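Local atomic coordinates of crossover junction endodeoxyribonuclease Hjc (PDB entry 4TKK), a protein that cleaves four-way DNA (Holliday) junctions with paired nicks in opposing strands during genetic recombination, working as a magnesium-dependent homodimer. Residues Val26-Ala31 and Pro41-Leu46; Val50-Glu55 and Arg129-Lys134; Tyr67-Gln72 and Thr110-Ala115; Ile54-Arg59 and Gly90-Gly95. The protein carries 1 engineered substitution. One frame throughout, in Å; residues are numbered along the deposited sequence.

Interactions 1, 2 and 4 all build on the central mixed sheet of a PD-(D/E)XK nuclease. Strand 43-47 of interaction 1 lies beside strand 50-55, which packs on helix 124-139 in interaction 2 and pairs with strand 86-93 in interaction 4; these last two have centres about 17 Å apart. Interactions 1 and 4 meet at the inferred magnesium site, where D42 OD2 lies 2.6 Å from M56 N and D42 OD1 is 2.7 Å from K57 NZ. Interaction 3, in the small antiparallel sheet, reaches that site through Q72 NE2, 2.7 Å from E55 OE2. The engineered A32, a predicted active-site position, falls in an unmodelled loop between the segments of interaction 1.

Interaction 1 (Val26-Ala31 and Pro41-Leu46); sequences VVRAPA and PDIIAL
The outer antiparallel pair of the nuclease sheet, strands 25-28 and 43-47, is centred on V27 and I44 and just before strand 43-47 includes P41 and D42, the PD of the PD-(D/E)XK motif. V27 N donates to I44 O at 2.8 Å and I44 N returns to V27 O at 2.9 Å, both bonds almost straight. Where the strands give way to loop, A29 N still binds D42 O at 2.7 Å, but the donor stands 34° off the carbonyl plane. V27 and I44 lie side by side on one face: a chi1 of 63° tucks V27 CG1 between its own N and carbonyl carbon, 3.8 Å from I44 CB. The other face carries V26, whose two methyls divide their partners, CG1 resting 3.8 Å from I43 CG2 and CG2 lying 4.1 Å from A45 CB. D42 and I43 together face I54 in a classic beta bulge. The D42 side chain sets off away from strand 25-28, and its carboxylate is gripped by M56 N and K57 NZ; D42 is an inferred magnesium ligand. R28 NE forms a salt bridge with E12, another such ligand. Helix 10-21 packs on V26 and R28, helix 70-83 on P41 and I44, and strand 50-55 pairs with the far side of strand 43-47, while V27 of the second subunit packs against I44.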
loop_
_atom_site.group_PDB
_atom_site.type_symbol
_atom_site.label_atom_id
_atom_site.label_comp_id
_atom_site.label_asym_id
_atom_site.label_seq_id
_atom_site.Cartn_x
_atom_site.Cartn_y
_atom_site.Cartn_z
ATOM N N VAL A 26 -5.012 -5.764 1.719
ATOM C CA VAL A 26 -4.104 -5.611 2.843
ATOM C C VAL A 26 -2.748 -6.189 2.568
ATOM O O VAL A 26 -2.635 -7.251 1.964
ATOM C CB VAL A 26 -4.704 -6.189 4.142
ATOM C CG1 VAL A 26 -3.830 -5.865 5.348
ATOM C CG2 VAL A 26 -6.144 -5.702 4.354
ATOM N N VAL A 27 -1.708 -5.463 2.999
ATOM C CA VAL A 27 -0.331 -5.900 2.880
ATOM C C VAL A 27 0.414 -5.645 4.200
ATOM O O VAL A 27 0.247 -4.601 4.837
ATOM C CB VAL A 27 0.389 -5.399 1.597
ATOM C CG1 VAL A 27 0.500 -3.888 1.560
ATOM C CG2 VAL A 27 1.764 -6.041 1.434
ATOM N N ARG A 28 1.128 -6.657 4.661
ATOM C CA ARG A 28 1.930 -6.562 5.864
ATOM C C ARG A 28 3.324 -6.131 5.424
ATOM O O ARG A 28 3.866 -6.662 4.449
ATOM C CB ARG A 28 1.986 -7.899 6.587
ATOM C CG ARG A 28 0.756 -8.136 7.448
ATOM C CD ARG A 28 0.838 -9.427 8.228
ATOM N NE ARG A 28 1.809 -9.339 9.319
ATOM C CZ ARG A 28 2.758 -10.242 9.546
ATOM N NH1 ARG A 28 2.856 -11.318 8.777
ATOM N NH2 ARG A 28 3.612 -10.077 10.547
ATOM N N ALA A 29 3.881 -5.119 6.081
ATOM C CA ALA A 29 5.211 -4.643 5.729
ATOM C C ALA A 29 6.219 -5.772 5.905
ATOM O O ALA A 29 6.178 -6.459 6.929
ATOM C CB ALA A 29 5.597 -3.478 6.608
ATOM N N PRO A 30 7.114 -6.005 4.930
ATOM C CA PRO A 30 8.129 -7.058 5.135
ATOM C C PRO A 30 9.161 -6.695 6.213
ATOM O O PRO A 30 9.203 -5.546 6.681
ATOM C CB PRO A 30 8.754 -7.257 3.752
ATOM C CG PRO A 30 8.328 -6.101 2.933
ATOM C CD PRO A 30 7.308 -5.288 3.651
ATOM N N ALA A 31 9.946 -7.700 6.650
ATOM C CA ALA A 31 10.993 -7.575 7.671
ATOM C C ALA A 31 12.269 -7.039 7.051
ATOM O O ALA A 31 12.362 -5.845 6.794
ATOM C CB ALA A 31 11.258 -8.923 8.315
ATOM N N PRO A 41 4.927 1.299 7.801
ATOM C CA PRO A 41 3.955 0.842 8.820
ATOM C C PRO A 41 3.683 -0.649 8.674
ATOM O O PRO A 41 3.706 -1.169 7.556
ATOM C CB PRO A 41 2.704 1.673 8.523
ATOM C CG PRO A 41 3.208 2.870 7.806
ATOM C CD PRO A 41 4.344 2.371 6.968
ATOM N N ASP A 42 3.503 -1.346 9.809
ATOM C CA ASP A 42 3.283 -2.795 9.851
ATOM C C ASP A 42 2.207 -3.279 8.917
ATOM O O ASP A 42 2.411 -4.250 8.203
ATOM C CB ASP A 42 2.982 -3.257 11.283
ATOM C CG ASP A 42 4.115 -2.959 12.221
ATOM O OD1 ASP A 42 5.261 -3.241 11.857
ATOM O OD2 ASP A 42 3.845 -2.474 13.339
ATOM N N ILE A 43 1.074 -2.587 8.912
ATOM C CA ILE A 43 -0.075 -2.950 8.093
ATOM C C ILE A 43 -0.468 -1.795 7.186
ATOM O O ILE A 43 -0.617 -0.662 7.636
ATOM C CB ILE A 43 -1.256 -3.440 8.994
ATOM C CG1 ILE A 43 -0.840 -4.687 9.832
ATOM C CG2 ILE A 43 -2.538 -3.692 8.186
ATOM C CD1 ILE A 43 -1.765 -5.034 10.989
ATOM N N ILE A 44 -0.670 -2.111 5.912
ATOM C CA ILE A 44 -1.152 -1.186 4.906
ATOM C C ILE A 44 -2.432 -1.814 4.365
ATOM O O ILE A 44 -2.405 -2.921 3.838
ATOM C CB ILE A 44 -0.101 -0.914 3.809
ATOM C CG1 ILE A 44 1.153 -0.278 4.431
ATOM C CG2 ILE A 44 -0.681 -0.040 2.694
ATOM C CD1 ILE A 44 2.358 -0.597 3.759
ATOM N N ALA A 45 -3.539 -1.119 4.547
ATOM C CA ALA A 45 -4.857 -1.560 4.138
ATOM C C ALA A 45 -5.420 -0.520 3.189
ATOM O O ALA A 45 -5.368 0.681 3.460
ATOM C CB ALA A 45 -5.751 -1.725 5.358
ATOM N N LEU A 46 -5.856 -0.985 2.030
ATOM C CA LEU A 46 -6.346 -0.134 0.970
ATOM C C LEU A 46 -7.746 -0.528 0.594
ATOM O O LEU A 46 -8.035 -1.698 0.368
ATOM C CB LEU A 46 -5.419 -0.256 -0.260
ATOM C CG LEU A 46 -3.900 -0.203 -0.020
ATOM C CD1 LEU A 46 -3.163 -0.678 -1.234
ATOM C CD2 LEU A 46 -3.443 1.199 0.396
#

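Interaction 2 (Val50-Glu55 and Arg129-Lys134); sequences VIILIE and RLVEAK
K134, whose backbone N is bonded to L130 O at 2.9 Å within helix 124-139, stretches its side chain across V50 at the start of strand 50-55. The two side chains meet at about a right angle: K134 CD lies 3.7 Å from V50 CG1, and K134 CB is 3.8 Å from V50 CG2, so the aliphatic part of the lysine does the touching. One turn earlier V131 comes in obliquely, its CG1 3.8 Å from V50 CG1. Its other methyl, CG2, reaches further along the strand to I52 CG2 at 3.5 Å, the closest side-chain approach of the contact. I52 offers this branch because its CG1 takes the position between N and carbonyl carbon (chi1 79°), which leaves CG2 anti to the carbonyl carbon. The helix runs roughly antiparallel to the strand, at 155°, and covers part of the sheet face bearing V50 and I52; I135 and L127 of the same helix add to this packing. No hydrogen bond joins the segments: apolar packing alone holds helix to sheet here, methyl on methyl at V131 and methylene on methyl at K134, whose NZ ends 4.3 Å from I52 CG2 without a polar partner in the contact.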
loop_
_atom_site.group_PDB
_atom_site.type_symbol
_atom_site.label_atom_id
_atom_site.label_comp_id
_atom_site.label_asym_id
_atom_site.label_seq_id
_atom_site.Cartn_x
_atom_site.Cartn_y
_atom_site.Cartn_z
ATOM N N VAL A 50 -8.814 4.715 -0.334
ATOM C CA VAL A 50 -8.504 5.085 1.041
ATOM C C VAL A 50 -7.362 4.203 1.517
ATOM O O VAL A 50 -7.388 2.991 1.337
ATOM C CB VAL A 50 -9.733 5.028 1.980
ATOM C CG1 VAL A 50 -9.347 5.400 3.405
ATOM C CG2 VAL A 50 -10.825 5.958 1.477
ATOM N N ILE A 51 -6.336 4.842 2.072
ATOM C CA ILE A 51 -5.114 4.232 2.542
ATOM C C ILE A 51 -5.090 4.335 4.053
ATOM O O ILE A 51 -5.140 5.435 4.614
ATOM C CB ILE A 51 -3.888 4.919 1.898
ATOM C CG1 ILE A 51 -3.969 4.926 0.351
ATOM C CG2 ILE A 51 -2.579 4.286 2.398
ATOM C CD1 ILE A 51 -3.067 6.007 -0.327
ATOM N N ILE A 52 -5.032 3.177 4.707
ATOM C CA ILE A 52 -4.947 3.117 6.147
ATOM C C ILE A 52 -3.671 2.465 6.491
ATOM O O ILE A 52 -3.262 1.493 5.848
ATOM C CB ILE A 52 -6.206 2.653 6.936
ATOM C CG1 ILE A 52 -6.476 1.201 6.979
ATOM C CG2 ILE A 52 -7.419 3.569 6.675
ATOM C CD1 ILE A 52 -7.172 0.769 8.302
ATOM N N LEU A 53 -2.981 3.066 7.433
ATOM C CA LEU A 53 -1.663 2.580 7.839
ATOM C C LEU A 53 -1.739 2.347 9.295
ATOM O O LEU A 53 -2.202 3.202 10.033
ATOM C CB LEU A 53 -0.545 3.612 7.470
ATOM C CG LEU A 53 -0.588 4.103 6.044
ATOM C CD1 LEU A 53 0.238 5.314 5.874
ATOM C CD2 LEU A 53 -0.190 2.987 5.056
ATOM N N ILE A 54 -1.364 1.153 9.696
ATOM C CA ILE A 54 -1.420 0.773 11.089
ATOM C C ILE A 54 -0.071 0.317 11.584
ATOM O O ILE A 54 0.515 -0.647 11.069
ATOM C CB ILE A 54 -2.529 -0.269 11.394
ATOM C CG1 ILE A 54 -3.916 0.270 11.035
ATOM C CG2 ILE A 54 -2.483 -0.648 12.883
ATOM C CD1 ILE A 54 -4.988 -0.878 10.813
ATOM N N GLU A 55 0.381 0.980 12.638
ATOM C CA GLU A 55 1.620 0.641 13.304
ATOM C C GLU A 55 1.253 -0.194 14.521
ATOM O O GLU A 55 0.452 0.232 15.343
ATOM C CB GLU A 55 2.387 1.924 13.703
ATOM C CG GLU A 55 3.743 1.640 14.320
ATOM C CD GLU A 55 4.776 1.056 13.380
ATOM O OE1 GLU A 55 4.421 0.678 12.239
ATOM O OE2 GLU A 55 5.945 0.940 13.810
ATOM N N ARG A 129 -15.527 2.385 9.478
ATOM C CA ARG A 129 -16.571 3.408 9.348
ATOM C C ARG A 129 -16.001 4.722 8.865
ATOM O O ARG A 129 -16.614 5.372 8.014
ATOM C CB ARG A 129 -17.382 3.572 10.646
ATOM C CG ARG A 129 -18.293 2.371 10.895
ATOM C CD ARG A 129 -19.061 2.438 12.209
ATOM N NE ARG A 129 -19.641 1.134 12.547
ATOM C CZ ARG A 129 -20.802 0.673 12.079
ATOM N NH1 ARG A 129 -21.536 1.413 11.255
ATOM N NH2 ARG A 129 -21.237 -0.528 12.435
ATOM N N LEU A 130 -14.803 5.088 9.346
ATOM C CA LEU A 130 -14.113 6.293 8.881
ATOM C C LEU A 130 -13.689 6.113 7.427
ATOM O O LEU A 130 -13.706 7.073 6.670
ATOM C CB LEU A 130 -12.873 6.613 9.742
ATOM C CG LEU A 130 -13.119 7.231 11.114
ATOM C CD1 LEU A 130 -11.839 7.455 11.827
ATOM C CD2 LEU A 130 -13.841 8.566 11.007
ATOM N N VAL A 131 -13.329 4.876 7.038
ATOM C CA VAL A 131 -12.924 4.546 5.670
ATOM C C VAL A 131 -14.143 4.660 4.749
ATOM O O VAL A 131 -14.078 5.374 3.747
ATOM C CB VAL A 131 -12.217 3.172 5.580
ATOM C CG1 VAL A 131 -11.976 2.762 4.134
ATOM C CG2 VAL A 131 -10.917 3.189 6.364
ATOM N N GLU A 132 -15.268 4.018 5.129
ATOM C CA GLU A 132 -16.523 4.078 4.376
ATOM C C GLU A 132 -16.996 5.521 4.199
ATOM O O GLU A 132 -17.442 5.886 3.110
ATOM C CB GLU A 132 -17.609 3.189 5.014
ATOM C CG GLU A 132 -17.269 1.697 5.100
ATOM C CD GLU A 132 -16.746 0.950 3.873
ATOM O OE1 GLU A 132 -17.057 1.359 2.727
ATOM O OE2 GLU A 132 -16.062 -0.086 4.069
ATOM N N ALA A 133 -16.798 6.364 5.238
ATOM C CA ALA A 133 -17.131 7.790 5.229
ATOM C C ALA A 133 -16.240 8.563 4.266
ATOM O O ALA A 133 -16.765 9.383 3.510
ATOM C CB ALA A 133 -17.029 8.378 6.628
ATOM N N LYS A 134 -14.900 8.305 4.279
ATOM C CA LYS A 134 -13.959 8.958 3.361
ATOM C C LYS A 134 -14.344 8.599 1.926
ATOM O O LYS A 134 -14.386 9.504 1.092
ATOM C CB LYS A 134 -12.487 8.569 3.624
ATOM C CG LYS A 134 -11.870 9.114 4.911
ATOM C CD LYS A 134 -10.772 8.162 5.439
ATOM C CE LYS A 134 -10.551 8.214 6.936
ATOM N NZ LYS A 134 -9.726 7.075 7.414
#

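Interaction 3 (Tyr67-Gln72 and Thr110-Ala115); sequences YVRREQ and TGNYVA
V68 and Y113 form the hydrogen-bonded pair of a short antiparallel sheet, whose strand 66-68 leads through R69 into helix 70-83. This is the tight part: V68 N donates to Y113 O at 2.8 Å, and Y113 N answers to V68 O at 2.9 Å, with both donors in the carbonyl planes. Their side chains share the face packed against A73 of helix 70-83. On the opposite face Y67 touches V114 through CB alone, 3.8 Å from V114 CG1, while its ring leads away, the chi1 of 71° setting CG between the backbone N and carbonyl carbon. Just before strand 113-115, N112 takes over the pairing. Its OD1 accepts R70 N at 2.9 Å (N-H···O 151°) in the plane of the amide, so a side-chain carbonyl serves the first residue of helix 70-83, next to R69 at the N-cap position. On the solvent side, exposed R70 and T110 come close without a sound hydrogen bond. R70 folds back, bent at chi2 and chi3, over G111, which has no side chain to block its CG. T110 O lies over one face of the R70 guanidinium, 2.9 Å from R70 NE, at an angle too poor for a hydrogen bond.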
loop_
_atom_site.group_PDB
_atom_site.type_symbol
_atom_site.label_atom_id
_atom_site.label_comp_id
_atom_site.label_asym_id
_atom_site.label_seq_id
_atom_site.Cartn_x
_atom_site.Cartn_y
_atom_site.Cartn_z
ATOM N N TYR A 67 4.590 4.934 23.765
ATOM C CA TYR A 67 5.323 5.894 22.971
ATOM C C TYR A 67 5.984 5.205 21.816
ATOM O O TYR A 67 6.215 3.995 21.867
ATOM C CB TYR A 67 6.324 6.721 23.810
ATOM C CG TYR A 67 7.526 5.943 24.282
ATOM C CD1 TYR A 67 7.506 5.255 25.493
ATOM C CD2 TYR A 67 8.685 5.890 23.521
ATOM C CE1 TYR A 67 8.611 4.527 25.927
ATOM C CE2 TYR A 67 9.791 5.163 23.940
ATOM C CZ TYR A 67 9.756 4.499 25.153
ATOM O OH TYR A 67 10.853 3.793 25.555
ATOM N N VAL A 68 6.267 5.987 20.762
ATOM C CA VAL A 68 7.005 5.558 19.565
ATOM C C VAL A 68 8.226 6.492 19.528
ATOM O O VAL A 68 8.082 7.719 19.659
ATOM C CB VAL A 68 6.138 5.635 18.265
ATOM C CG1 VAL A 68 6.944 5.235 17.038
ATOM C CG2 VAL A 68 4.877 4.768 18.397
ATOM N N ARG A 69 9.421 5.908 19.394
ATOM C CA ARG A 69 10.657 6.673 19.324
ATOM C C ARG A 69 10.660 7.514 18.077
ATOM O O ARG A 69 10.106 7.092 17.054
ATOM C CB ARG A 69 11.871 5.746 19.343
ATOM C CG ARG A 69 12.213 5.197 20.727
ATOM C CD ARG A 69 13.229 4.098 20.587
ATOM N NE ARG A 69 14.542 4.459 21.111
ATOM C CZ ARG A 69 15.609 4.724 20.356
ATOM N NH1 ARG A 69 15.532 4.653 19.031
ATOM N NH2 ARG A 69 16.768 5.045 20.924
ATOM N N ARG A 70 11.282 8.710 18.174
ATOM C CA ARG A 70 11.431 9.720 17.124
ATOM C C ARG A 70 11.669 9.158 15.724
ATOM O O ARG A 70 10.898 9.478 14.829
ATOM C CB ARG A 70 12.536 10.735 17.481
ATOM C CG ARG A 70 12.588 11.966 16.565
ATOM C CD ARG A 70 14.002 12.387 16.208
ATOM N NE ARG A 70 14.601 13.209 17.261
ATOM C CZ ARG A 70 15.494 12.769 18.146
ATOM N NH1 ARG A 70 15.911 11.509 18.110
ATOM N NH2 ARG A 70 15.975 13.587 19.075
ATOM N N GLU A 71 12.737 8.376 15.522
ATOM C CA GLU A 71 13.040 7.905 14.184
ATOM C C GLU A 71 12.039 6.950 13.584
ATOM O O GLU A 71 11.739 7.082 12.394
ATOM C CB GLU A 71 14.516 7.530 13.941
ATOM C CG GLU A 71 15.144 6.561 14.928
ATOM C CD GLU A 71 16.616 6.302 14.651
ATOM O OE1 GLU A 71 17.446 6.581 15.547
ATOM O OE2 GLU A 71 16.943 5.845 13.530
ATOM N N GLN A 72 11.472 6.045 14.404
ATOM C CA GLN A 72 10.435 5.137 13.944
ATOM C C GLN A 72 9.188 5.953 13.596
ATOM O O GLN A 72 8.641 5.806 12.505
ATOM C CB GLN A 72 10.096 4.066 15.001
ATOM C CG GLN A 72 8.930 3.127 14.548
ATOM C CD GLN A 72 9.240 2.289 13.321
ATOM O OE1 GLN A 72 10.399 2.077 12.970
ATOM N NE2 GLN A 72 8.223 1.765 12.635
ATOM N N THR A 110 11.999 16.008 22.395
ATOM C CA THR A 110 12.954 15.074 21.778
ATOM C C THR A 110 12.436 14.524 20.437
ATOM O O THR A 110 13.205 13.923 19.696
ATOM C CB THR A 110 13.113 13.840 22.651
ATOM O OG1 THR A 110 12.195 13.896 23.727
ATOM C CG2 THR A 110 14.522 13.623 23.119
ATOM N N GLY A 111 11.131 14.613 20.198
ATOM C CA GLY A 111 10.543 14.107 18.968
ATOM C C GLY A 111 9.886 12.742 19.061
ATOM O O GLY A 111 9.569 12.141 18.034
ATOM N N ASN A 112 9.678 12.234 20.285
ATOM C CA ASN A 112 9.019 10.950 20.506
ATOM C C ASN A 112 7.546 11.220 20.516
ATOM O O ASN A 112 7.143 12.355 20.779
ATOM C CB ASN A 112 9.458 10.318 21.833
ATOM C CG ASN A 112 10.914 9.928 21.874
ATOM O OD1 ASN A 112 11.520 9.536 20.892
ATOM N ND2 ASN A 112 11.523 10.028 23.022
ATOM N N TYR A 113 6.734 10.200 20.234
ATOM C CA TYR A 113 5.283 10.395 20.183
ATOM C C TYR A 113 4.654 9.559 21.264
ATOM O O TYR A 113 4.835 8.354 21.266
ATOM C CB TYR A 113 4.732 10.071 18.767
ATOM C CG TYR A 113 5.142 11.100 17.734
ATOM C CD1 TYR A 113 6.439 11.131 17.226
ATOM C CD2 TYR A 113 4.252 12.079 17.300
ATOM C CE1 TYR A 113 6.834 12.092 16.299
ATOM C CE2 TYR A 113 4.636 13.049 16.364
ATOM C CZ TYR A 113 5.928 13.047 15.863
ATOM O OH TYR A 113 6.325 13.968 14.914
ATOM N N VAL A 114 3.968 10.195 22.213
ATOM C CA VAL A 114 3.357 9.472 23.320
ATOM C C VAL A 114 1.850 9.458 23.321
ATOM O O VAL A 114 1.225 10.452 22.949
ATOM C CB VAL A 114 3.993 9.701 24.744
ATOM C CG1 VAL A 114 5.387 10.320 24.665
ATOM C CG2 VAL A 114 3.099 10.504 25.674
ATOM N N ALA A 115 1.273 8.323 23.745
ATOM C CA ALA A 115 -0.171 8.194 23.885
ATOM C C ALA A 115 -0.492 8.593 25.307
ATOM O O ALA A 115 -0.242 7.830 26.236
ATOM C CB ALA A 115 -0.631 6.767 23.591
#

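Interaction 4 (Ile54-Arg59 and Gly90-Gly95); sequences IEMKSR and GVKKPG
A single strand-to-strand hydrogen bond, extended by a bridging water, joins E55 and M56 to G90 where the parallel strands 50-55 and 86-93 of the central sheet begin to separate. The chain between them runs through strands 59-60 and 66-68 and then helix 70-83, a beta-alpha-beta crossover with a small hairpin inserted. G90 N donates to E55 O at 2.7 Å, nearly linearly (170°). One residue on, a water spans the two carbonyls, donating to M56 O at 2.8 Å and to G90 O at 2.5 Å. S58 OG holds the same water from a third direction, donating to it at 2.6 Å. M56 curls back over the glycine: bends at chi2 (-51°) and chi3 (-50°) bring its SD to 3.9 Å from G90 CA, on the side where G90 has no side chain. The M56 side chain also packs on V11 and I15 of helix 10-21. The E55 carboxylate leads away from strand 86-93 to D42 N and Q72 NE2, in a weak, long ion pair with K57, whose firmer salt bridge is to D42; E55 and K57 are the E and K of the (D/E)XK motif, an inferred magnesium ligand and a predicted transition-state stabiliser. The chemistry is thus split: G90 N and the water satisfy E55 O, M56 O and G90 O at the seam, while the motif's acidic and basic ends gather beside the inferred magnesium site.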
loop_
_atom_site.group_PDB
_atom_site.type_symbol
_atom_site.label_atom_id
_atom_site.label_comp_id
_atom_site.label_asym_id
_atom_site.label_seq_id
_atom_site.Cartn_x
_atom_site.Cartn_y
_atom_site.Cartn_z
ATOM N N ILE A 54 -1.364 1.153 9.696
ATOM C CA ILE A 54 -1.420 0.773 11.089
ATOM C C ILE A 54 -0.071 0.317 11.584
ATOM O O ILE A 54 0.515 -0.647 11.069
ATOM C CB ILE A 54 -2.529 -0.269 11.394
ATOM C CG1 ILE A 54 -3.916 0.270 11.035
ATOM C CG2 ILE A 54 -2.483 -0.648 12.883
ATOM C CD1 ILE A 54 -4.988 -0.878 10.813
ATOM N N GLU A 55 0.381 0.980 12.638
ATOM C CA GLU A 55 1.620 0.641 13.304
ATOM C C GLU A 55 1.253 -0.194 14.521
ATOM O O GLU A 55 0.452 0.232 15.343
ATOM C CB GLU A 55 2.387 1.924 13.703
ATOM C CG GLU A 55 3.743 1.640 14.320
ATOM C CD GLU A 55 4.776 1.056 13.380
ATOM O OE1 GLU A 55 4.421 0.678 12.239
ATOM O OE2 GLU A 55 5.945 0.940 13.810
ATOM N N MET A 56 1.811 -1.387 14.608
ATOM C CA MET A 56 1.533 -2.299 15.718
ATOM C C MET A 56 2.613 -2.246 16.787
ATOM O O MET A 56 2.305 -2.435 17.955
ATOM C CB MET A 56 1.301 -3.725 15.198
ATOM C CG MET A 56 -0.026 -3.896 14.467
ATOM S SD MET A 56 -1.452 -3.299 15.382
ATOM C CE MET A 56 -1.228 -4.087 17.004
ATOM N N LYS A 57 3.853 -1.919 16.396
ATOM C CA LYS A 57 5.006 -1.795 17.283
ATOM C C LYS A 57 4.895 -0.502 18.077
ATOM O O LYS A 57 4.473 0.528 17.554
ATOM C CB LYS A 57 6.315 -1.719 16.479
ATOM C CG LYS A 57 6.636 -2.883 15.562
ATOM C CD LYS A 57 8.002 -2.698 14.879
ATOM C CE LYS A 57 8.083 -1.564 13.863
ATOM N NZ LYS A 57 7.440 -1.903 12.567
ATOM N N SER A 58 5.310 -0.551 19.327
ATOM C CA SER A 58 5.369 0.596 20.236
ATOM C C SER A 58 6.169 0.227 21.471
ATOM O O SER A 58 6.459 -0.952 21.693
ATOM C CB SER A 58 3.978 1.072 20.636
ATOM O OG SER A 58 3.267 0.103 21.387
ATOM N N ARG A 59 6.531 1.222 22.273
ATOM C CA ARG A 59 7.242 0.944 23.505
ATOM C C ARG A 59 6.390 1.469 24.617
ATOM O O ARG A 59 5.486 2.270 24.376
ATOM C CB ARG A 59 8.675 1.543 23.566
ATOM C CG ARG A 59 9.403 1.891 22.263
ATOM C CD ARG A 59 10.208 0.759 21.694
ATOM N NE ARG A 59 11.642 0.921 21.959
ATOM C CZ ARG A 59 12.596 0.746 21.051
ATOM N NH1 ARG A 59 12.281 0.467 19.791
ATOM N NH2 ARG A 59 13.872 0.874 21.390
ATOM N N GLY A 90 -1.699 1.024 16.697
ATOM C CA GLY A 90 -2.497 -0.046 17.248
ATOM C C GLY A 90 -2.071 -0.307 18.681
ATOM O O GLY A 90 -0.879 -0.460 18.954
ATOM N N VAL A 91 -3.025 -0.323 19.611
ATOM C CA VAL A 91 -2.732 -0.627 21.014
ATOM C C VAL A 91 -3.399 -1.924 21.482
ATOM O O VAL A 91 -4.600 -2.079 21.356
ATOM C CB VAL A 91 -2.804 0.557 22.033
ATOM C CG1 VAL A 91 -2.009 1.762 21.523
ATOM C CG2 VAL A 91 -4.236 0.957 22.364
ATOM N N LYS A 92 -2.600 -2.879 21.929
ATOM C CA LYS A 92 -3.088 -4.166 22.428
ATOM C C LYS A 92 -3.694 -3.995 23.814
ATOM O O LYS A 92 -3.016 -3.568 24.740
ATOM C CB LYS A 92 -1.967 -5.203 22.465
ATOM C CG LYS A 92 -1.375 -5.495 21.099
ATOM C CD LYS A 92 -0.504 -6.727 21.139
ATOM C CE LYS A 92 0.928 -6.472 21.513
ATOM N NZ LYS A 92 1.741 -7.713 21.360
ATOM N N LYS A 93 -4.996 -4.236 23.924
ATOM C CA LYS A 93 -5.731 -4.231 25.188
ATOM C C LYS A 93 -6.179 -5.703 25.426
ATOM O O LYS A 93 -5.940 -6.538 24.541
ATOM C CB LYS A 93 -6.918 -3.255 25.143
ATOM C CG LYS A 93 -6.538 -1.779 24.965
ATOM C CD LYS A 93 -6.073 -1.131 26.253
ATOM C CE LYS A 93 -5.729 0.329 26.038
ATOM N NZ LYS A 93 -5.110 0.942 27.236
ATOM N N PRO A 94 -6.725 -6.103 26.606
ATOM C CA PRO A 94 -7.095 -7.527 26.781
ATOM C C PRO A 94 -8.257 -7.912 25.867
ATOM O O PRO A 94 -9.323 -7.306 25.933
ATOM C CB PRO A 94 -7.422 -7.634 28.277
ATOM C CG PRO A 94 -6.865 -6.359 28.894
ATOM C CD PRO A 94 -7.038 -5.333 27.824
ATOM N N GLY A 95 -7.972 -8.822 24.945
ATOM C CA GLY A 95 -8.899 -9.312 23.932
ATOM C C GLY A 95 -9.327 -8.320 22.862
ATOM O O GLY A 95 -10.113 -8.664 21.974
HETATM O O HOH W 1 1.290 -0.926 20.074
#